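Uracil-dna glycosylase (Deinococcus radiodurans, PDB 4UQM) is a single-chain alpha/beta protein of the uracil-DNA glycosylase superfamily, built around a four-stranded parallel sheet and crystallised with DNA bound. Local coordinates at residues A[129-132]-A[133-137]; A[108-111]-A[112-115]; A[60-63]-A[64-67]; A[87-90]-A[91-94]. The protein carries 1 engineered substitution. One frame throughout, in Å; residues are numbered along the deposited sequence. Where two conformers were deposited one is given.

Contact 1 (A[129-132]-A[133-137]); sequences YLRS and WAEQG
The carbonyl oxygen of Leu130, the N-cap position, takes two backbone donors: Trp133 N at 2.9 Å, approaching from above the carbonyl plane, and, weakly, Ala134 N at 3.4 Å from the same O. One residue along, Glu135 N reaches Arg131 O at 2.9 Å. On the apolar flank Leu130 lies alongside Trp133, its CD2 methyl over one face of the indole, 4.0 Å from the centroid of the six-membered ring. The other methyl, Leu130 CD1, meets Trp133 CZ3 at 3.9 Å, while the indole N-H is spent on Trp238 O. Arg131 and Glu135 form the solvent-exposed flank. They turn their flat groups nearly parallel (14° apart), but Glu135 OE2 stands 3.5 Å from Arg131 NE and well out of the guanidinium plane, a salt bridge of charges alone. Gln136 extends beyond CG and sends NE2 back to Ser132 O at 3.1 Å, the acceptor almost in the amide plane; its OE1 receives Glu237 N. The short helix 131-134 thus has an apolar and a polar flank, and it closes in a Schellman motif: Gly137, with positive phi, is the C-prime residue, Gly137 N bonding Ala134 O and Val138 N bonding Trp133 O.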
# COMPACT_ATOMS: atom_id res chain seq x y z
N TYR A 129 8.15 -4.68 10.54
CA TYR A 129 8.84 -3.92 9.49
C TYR A 129 8.85 -4.68 8.19
O TYR A 129 9.43 -5.78 8.11
CB TYR A 129 10.25 -3.64 9.96
CG TYR A 129 11.04 -2.71 9.11
CD1 TYR A 129 10.62 -1.44 8.81
CD2 TYR A 129 12.30 -3.10 8.67
CE1 TYR A 129 11.42 -0.56 8.05
CE2 TYR A 129 13.11 -2.24 7.97
CZ TYR A 129 12.65 -0.99 7.63
OH TYR A 129 13.47 -0.07 6.92
N LEU A 130 8.19 -4.11 7.17
CA LEU A 130 7.90 -4.84 5.93
C LEU A 130 8.76 -4.41 4.75
O LEU A 130 8.46 -4.75 3.61
CB LEU A 130 6.41 -4.71 5.61
CG LEU A 130 5.45 -5.07 6.72
CD1 LEU A 130 4.02 -4.83 6.22
CD2 LEU A 130 5.61 -6.50 7.18
N ARG A 131 9.88 -3.73 5.02
CA ARG A 131 10.75 -3.24 3.96
C ARG A 131 11.20 -4.38 3.04
O ARG A 131 11.35 -4.18 1.81
CB ARG A 131 11.96 -2.52 4.52
CG ARG A 131 12.95 -2.01 3.48
CD ARG A 131 14.18 -1.39 4.08
NE ARG A 131 15.07 -2.30 4.87
CZ ARG A 131 16.02 -1.93 5.75
NH1 ARG A 131 16.26 -0.65 6.01
NH2 ARG A 131 16.75 -2.86 6.39
N SER A 132 11.42 -5.55 3.61
CA SER A 132 11.91 -6.69 2.80
C SER A 132 10.87 -7.20 1.81
O SER A 132 11.25 -7.85 0.82
CB SER A 132 12.46 -7.83 3.66
OG SER A 132 11.43 -8.41 4.41
N TRP A 133 9.61 -6.88 2.00
CA TRP A 133 8.59 -7.15 0.98
C TRP A 133 8.67 -6.10 -0.15
O TRP A 133 8.63 -6.41 -1.32
CB TRP A 133 7.17 -7.13 1.55
CG TRP A 133 6.81 -8.27 2.46
CD1 TRP A 133 7.53 -9.39 2.72
CD2 TRP A 133 5.60 -8.38 3.22
NE1 TRP A 133 6.86 -10.18 3.63
CE2 TRP A 133 5.65 -9.60 3.90
CE3 TRP A 133 4.45 -7.60 3.32
CZ2 TRP A 133 4.64 -10.01 4.77
CZ3 TRP A 133 3.42 -8.05 4.14
CH2 TRP A 133 3.52 -9.23 4.85
N ALA A 134 8.82 -4.83 0.26
CA ALA A 134 8.93 -3.73 -0.74
C ALA A 134 10.13 -3.96 -1.65
O ALA A 134 10.08 -3.68 -2.86
CB ALA A 134 9.05 -2.40 -0.04
N GLU A 135 11.21 -4.47 -1.07
CA GLU A 135 12.42 -4.72 -1.86
C GLU A 135 12.27 -5.85 -2.89
O GLU A 135 13.14 -5.97 -3.77
CB GLU A 135 13.54 -5.06 -0.90
CG GLU A 135 13.99 -3.88 -0.05
CD GLU A 135 14.96 -4.22 1.10
OE1 GLU A 135 15.04 -5.37 1.58
OE2 GLU A 135 15.62 -3.29 1.58
N GLN A 136 11.24 -6.69 -2.72
CA GLN A 136 10.93 -7.78 -3.68
C GLN A 136 9.89 -7.42 -4.69
O GLN A 136 9.42 -8.29 -5.39
CB GLN A 136 10.44 -8.99 -2.92
CG GLN A 136 11.45 -9.65 -2.03
CD GLN A 136 10.69 -10.80 -1.35
OE1 GLN A 136 10.37 -11.77 -2.05
NE2 GLN A 136 10.43 -10.72 -0.05
N GLY A 137 9.44 -6.17 -4.78
CA GLY A 137 8.44 -5.81 -5.78
C GLY A 137 7.04 -5.75 -5.25
O GLY A 137 6.13 -5.66 -6.08

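Contact 2 (A[108-111]-A[112-115])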
# COMPACT_ATOMS: atom_id res chain seq x y z
N LEU A 108 -1.78 -5.82 11.31
CA LEU A 108 -0.62 -6.60 10.92
C LEU A 108 -0.57 -7.93 11.69
O LEU A 108 -0.17 -8.95 11.12
CB LEU A 108 0.67 -5.79 11.07
CG LEU A 108 1.96 -6.46 10.54
CD1 LEU A 108 1.84 -6.89 9.08
CD2 LEU A 108 3.19 -5.58 10.76
N ARG A 109 -1.01 -7.94 12.95
CA ARG A 109 -1.16 -9.22 13.66
C ARG A 109 -2.06 -10.13 12.89
O ARG A 109 -1.81 -11.32 12.83
CB ARG A 109 -1.74 -9.02 15.04
CG ARG A 109 -0.80 -8.29 15.92
CD ARG A 109 -1.19 -8.35 17.35
NE ARG A 109 -0.33 -7.42 18.00
CZ ARG A 109 0.91 -7.69 18.38
NH1 ARG A 109 1.45 -8.93 18.23
NH2 ARG A 109 1.57 -6.71 18.95
N ASN A 110 -3.14 -9.57 12.31
CA ASN A 110 -4.06 -10.40 11.54
C ASN A 110 -3.46 -10.84 10.22
O ASN A 110 -3.66 -11.98 9.82
CB ASN A 110 -5.37 -9.65 11.34
CG ASN A 110 -6.22 -9.64 12.58
OD1 ASN A 110 -5.99 -10.41 13.52
ND2 ASN A 110 -7.26 -8.82 12.59
N ILE A 111 -2.73 -9.97 9.53
CA ILE A 111 -1.97 -10.36 8.37
C ILE A 111 -1.06 -11.56 8.70
O ILE A 111 -0.96 -12.53 7.93
CB ILE A 111 -1.18 -9.17 7.78
CG1 ILE A 111 -2.13 -8.21 7.04
CG2 ILE A 111 -0.06 -9.61 6.84
CD1 ILE A 111 -1.52 -6.84 6.85
N TYR A 112 -0.33 -11.44 9.80
CA TYR A 112 0.56 -12.54 10.26
C TYR A 112 -0.23 -13.84 10.54
O TYR A 112 0.25 -14.94 10.21
CB TYR A 112 1.36 -12.14 11.48
CG TYR A 112 2.50 -11.15 11.28
CD1 TYR A 112 2.91 -10.73 9.99
CD2 TYR A 112 3.16 -10.59 12.37
CE1 TYR A 112 3.93 -9.85 9.83
CE2 TYR A 112 4.22 -9.69 12.21
CZ TYR A 112 4.61 -9.33 10.93
OH TYR A 112 5.63 -8.44 10.78
N LYS A 113 -1.42 -13.73 11.12
CA LYS A 113 -2.26 -14.93 11.40
C LYS A 113 -2.64 -15.60 10.11
O LYS A 113 -2.56 -16.84 9.98
CB LYS A 113 -3.54 -14.57 12.21
CG LYS A 113 -3.31 -14.25 13.68
CD LYS A 113 -4.60 -13.82 14.40
CE LYS A 113 -4.40 -12.59 15.25
NZ LYS A 113 -5.65 -12.13 15.93
N GLU A 114 -3.05 -14.82 9.12
CA GLU A 114 -3.45 -15.35 7.86
C GLU A 114 -2.25 -15.98 7.10
O GLU A 114 -2.36 -17.08 6.52
CB GLU A 114 -4.16 -14.28 7.03
CG GLU A 114 -4.63 -14.77 5.66
CD GLU A 114 -5.76 -15.76 5.71
OE1 GLU A 114 -6.44 -15.88 6.74
OE2 GLU A 114 -5.99 -16.43 4.65
N LEU A 115 -1.10 -15.30 7.10
CA LEU A 115 0.15 -15.87 6.53
C LEU A 115 0.54 -17.19 7.18
O LEU A 115 0.94 -18.11 6.48
CB LEU A 115 1.28 -14.86 6.71
CG LEU A 115 1.42 -13.82 5.60
CD1 LEU A 115 2.33 -12.69 6.03
CD2 LEU A 115 1.97 -14.48 4.31
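Leu108 turns CG away from its own backbone N (chi1 -173°), whereas Tyr112 carries its ring beside the N and opposite the carbonyl carbon (chi1 -73°); with the two residues one helical turn apart, the leucine arrives over the face of the phenol. Leu108 CG lies 4.1 Å from the centroid of the Tyr112 ring, offset toward the rim, and Leu108 CD1 touches Tyr112 CE1 at 3.7 Å. The backbone repeats the pairing, Tyr112 N bonding Leu108 O at 2.8 Å, and the phenol OH is tied to His127 O. A polar pair occupies another flank: Asn110 and Lys113 run side by side, the lysine bent at its third torsion, bringing NZ to Asn110 OD1 at 3.0 Å and almost in line with the C=O bond (174°). The other end of that amide, ND2, gives to Pro207 O and Glu212 OE1, which fixes its rotation; Lys113 also packs on a sugar of the bound DNA. Farther along, Ile111 CG2 meets Leu115 CD1 at 4.0 Å, the two side chains side by side, one turn apart. Glu114 leads away to the backbone N-H groups of Gly217 and Arg219. These i to i+3 and i to i+4 contacts are those of an alpha helix, and helix 106-118 is amphipathic: Ile111 and Leu115 face helices 131-134 and 220-230, while Asn110 and Lys113 make a polar flank.

Contact 3 (A[60-63]-A[64-67])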
# COMPACT_ATOMS: atom_id res chain seq x y z
N ALA A 60 5.32 14.06 6.86
CA ALA A 60 5.31 14.46 5.46
C ALA A 60 6.48 13.85 4.64
O ALA A 60 6.25 13.44 3.51
CB ALA A 60 5.27 15.98 5.32
N PRO A 61 7.70 13.76 5.22
CA PRO A 61 8.77 13.14 4.43
C PRO A 61 8.54 11.70 4.04
O PRO A 61 9.28 11.19 3.20
CB PRO A 61 9.99 13.28 5.35
CG PRO A 61 9.66 14.50 6.21
CD PRO A 61 8.22 14.29 6.50
N ASP A 62 7.57 11.03 4.69
CA ASP A 62 7.38 9.61 4.48
C ASP A 62 6.17 9.30 3.60
O ASP A 62 5.96 8.13 3.21
CB ASP A 62 7.14 8.92 5.84
CG ASP A 62 8.30 9.02 6.73
OD1 ASP A 62 9.43 9.08 6.25
OD2 ASP A 62 8.10 9.05 7.96
N VAL A 63 5.35 10.30 3.24
CA VAL A 63 4.09 10.02 2.58
C VAL A 63 4.24 9.19 1.33
O VAL A 63 3.40 8.31 1.06
CB VAL A 63 3.34 11.35 2.28
CG1 VAL A 63 2.17 11.19 1.30
CG2 VAL A 63 2.82 11.96 3.57
N PHE A 64 5.28 9.46 0.54
CA PHE A 64 5.45 8.80 -0.76
C PHE A 64 6.47 7.65 -0.69
O PHE A 64 6.94 7.16 -1.75
CB PHE A 64 5.84 9.83 -1.81
CG PHE A 64 4.74 10.81 -2.11
CD1 PHE A 64 3.68 10.46 -2.95
CD2 PHE A 64 4.74 12.09 -1.58
CE1 PHE A 64 2.63 11.35 -3.20
CE2 PHE A 64 3.70 12.97 -1.84
CZ PHE A 64 2.66 12.59 -2.65
N ASN A 65 6.80 7.16 0.52
CA ASN A 65 7.80 6.11 0.63
C ASN A 65 7.52 4.83 -0.12
O ASN A 65 8.46 4.18 -0.52
CB ASN A 65 8.15 5.78 2.07
CG ASN A 65 9.07 6.83 2.69
OD1 ASN A 65 9.54 7.76 2.02
ND2 ASN A 65 9.29 6.74 3.98
N ALA A 66 6.27 4.43 -0.28
CA ALA A 66 6.02 3.19 -1.04
C ALA A 66 6.61 3.29 -2.44
O ALA A 66 7.12 2.30 -2.97
CB ALA A 66 4.53 2.88 -1.11
N LEU A 67 6.44 4.46 -3.10
CA LEU A 67 7.00 4.64 -4.44
C LEU A 67 8.51 4.66 -4.39
O LEU A 67 9.15 4.18 -5.31
CB LEU A 67 6.48 5.95 -5.04
CG LEU A 67 4.98 6.19 -5.04
CD1 LEU A 67 4.69 7.54 -5.69
CD2 LEU A 67 4.21 5.10 -5.70
O HOH W 1 11.47 9.47 3.48
O HOH W 2 3.64 5.67 0.37
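Phe64, at the N-cap position of helix 65-69, lies beside Val63, whose CG1 methyl sits over one ring face, 4.0 Å from the centroid of the Phe64 ring and 16° off its normal; Phe40 and Pro20 also touch this aromatic. Asn65 follows and carries most of the polar contact. Its N bonds Asp62 O at 3.0 Å, closing a type I beta turn, and its CG, opposite the carbonyl carbon, swings the amide back over Asp62. There Asn65 ND2 reaches Asp62 OD1 at 3.3 Å from above the carboxylate plane, on a rather bent path (135°), the two flat groups being 52° apart. A water joins Asn65 OD1 (3.0 Å) to Pro61 O (2.8 Å), and the same OD1 receives Arg68 NH1. Next comes Ala66, whose N gives to a second water, 3.0 Å away; that water in turn lies 2.7 Å from Val63 O. Leu67 N bonds Phe64 O weakly. The chemistry implies an Asn65 amide held at both ends, OD1 by Arg68 and a water, ND2 by Asp62 and, weakly, by His92 O, which probably settles which way round it lies, while a water serves as acceptor for Ala66 N in the first helical turn and links it to Val63 O.

Contact 4 (A[87-90]-A[91-94]); sequences GPNQ and AHGL
Asn89 and His92 meet across the bend of the loop, an amide oxygen at the edge of an imidazole. Asn89 has a left-handed backbone conformation, with both phi and psi positive, and its CG stands opposite the backbone N (chi1 -167°), a combination that carries the carboxamide forward along the chain. In His92, CG lies beside the backbone N and opposite the carbonyl carbon (chi1 -63°), which brings the ring back toward Asn89 and Gln90. Asn89 OD1 comes near the ring plane, 3.0 Å from His92 CE1, and the amide and ring are nearly perpendicular (78°). The same oxygen is 3.3 Å from His92 NE2, but at an angle too poor for a hydrogen bond, so this is an edge contact centred on the carbon. On the other ring nitrogen, Gln90 O stands 3.2 Å from His92 ND1. The imidazole is further bordered by Asp62 and Arg99, and both Asn89 and His92 touch a crystal neighbour, which may influence their conformations.

The Gln90 chain is extended beyond CG, yet the bend of the loop puts OE1 back against Gly87, whose N donates to it at 3.0 Å in a weak bond with an angle of 126°. Nearby, a water bridges the turn, donating to Gly87 O at 2.6 Å and accepting from Ala91 N at 2.9 Å. The chemistry implies a turn held by a bridging water and weak bonds between Gly87 and Gln90, followed by a histidine with Asn89 OD1 at its edge and Gln90 O close to ND1.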
# COMPACT_ATOMS: atom_id res chain seq x y z
N GLY A 87 -2.29 6.18 14.64
CA GLY A 87 -1.72 6.41 15.98
C GLY A 87 -0.25 6.85 15.92
O GLY A 87 0.42 6.76 14.87
N PRO A 88 0.28 7.33 17.05
CA PRO A 88 1.62 7.91 16.97
C PRO A 88 2.71 6.87 16.63
O PRO A 88 2.65 5.76 17.11
CB PRO A 88 1.83 8.52 18.36
CG PRO A 88 0.81 7.88 19.24
CD PRO A 88 -0.36 7.60 18.35
N ASN A 89 3.65 7.30 15.81
CA ASN A 89 4.81 6.52 15.40
C ASN A 89 4.47 5.15 14.87
O ASN A 89 5.18 4.19 15.15
CB ASN A 89 5.88 6.54 16.46
CG ASN A 89 7.25 6.02 15.98
OD1 ASN A 89 7.59 6.01 14.79
ND2 ASN A 89 7.97 5.47 16.88
N GLN A 90 3.38 5.09 14.11
CA GLN A 90 3.00 3.87 13.42
C GLN A 90 3.28 3.97 11.93
O GLN A 90 4.19 3.32 11.40
CB GLN A 90 1.54 3.52 13.70
CG GLN A 90 1.30 3.17 15.14
CD GLN A 90 -0.15 2.78 15.39
OE1 GLN A 90 -1.07 3.46 14.92
NE2 GLN A 90 -0.36 1.68 16.07
N ALA A 91 2.48 4.76 11.23
CA ALA A 91 2.63 4.88 9.78
C ALA A 91 3.91 5.57 9.35
O ALA A 91 4.26 6.65 9.87
CB ALA A 91 1.44 5.60 9.12
N HIS A 92 4.58 5.00 8.35
CA HIS A 92 5.72 5.68 7.70
C HIS A 92 5.75 5.45 6.20
O HIS A 92 6.82 5.57 5.57
CB HIS A 92 7.07 5.37 8.36
CG HIS A 92 7.13 5.85 9.76
ND1 HIS A 92 6.80 5.00 10.79
CD2 HIS A 92 7.34 7.06 10.31
CE1 HIS A 92 6.86 5.67 11.91
NE2 HIS A 92 7.20 6.91 11.66
N GLY A 93 4.57 5.33 5.60
CA GLY A 93 4.45 5.36 4.15
C GLY A 93 4.50 4.01 3.45
O GLY A 93 4.22 3.95 2.30
N LEU A 94 4.80 2.92 4.15
CA LEU A 94 4.64 1.58 3.56
C LEU A 94 3.44 0.99 4.28
O LEU A 94 3.48 0.81 5.47
CB LEU A 94 5.86 0.68 3.84
CG LEU A 94 7.21 1.04 3.28
CD1 LEU A 94 8.18 -0.08 3.61
CD2 LEU A 94 7.07 1.23 1.82
O HOH W 3 0.60 6.68 12.23

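Along the chain the order is contact 3, contact 4, contact 2, contact 1, the last three within the part of the chain that belongs to the uracil-DNA glycosylase superfamily. Contacts 1 and 2, with centres 16 Å apart, join the successive helices 106-118 and 131-134 through Trp133 against Leu115 and Ile111, and Leu130 against Leu108. Contacts 3 and 4 are the closest pair, 11 Å between centres: the start of helix 65-69 packs Ala66 on Leu94 of the loop that follows strand 77-81. That leucine also touches Arg131, linking contact 4 to contact 1. Contacts 2 and 4 lie nearest the DNA, at about 4 and 6 Å between nearest atoms; contacts 1 and 3, at about 14 and 18 Å, are farther back.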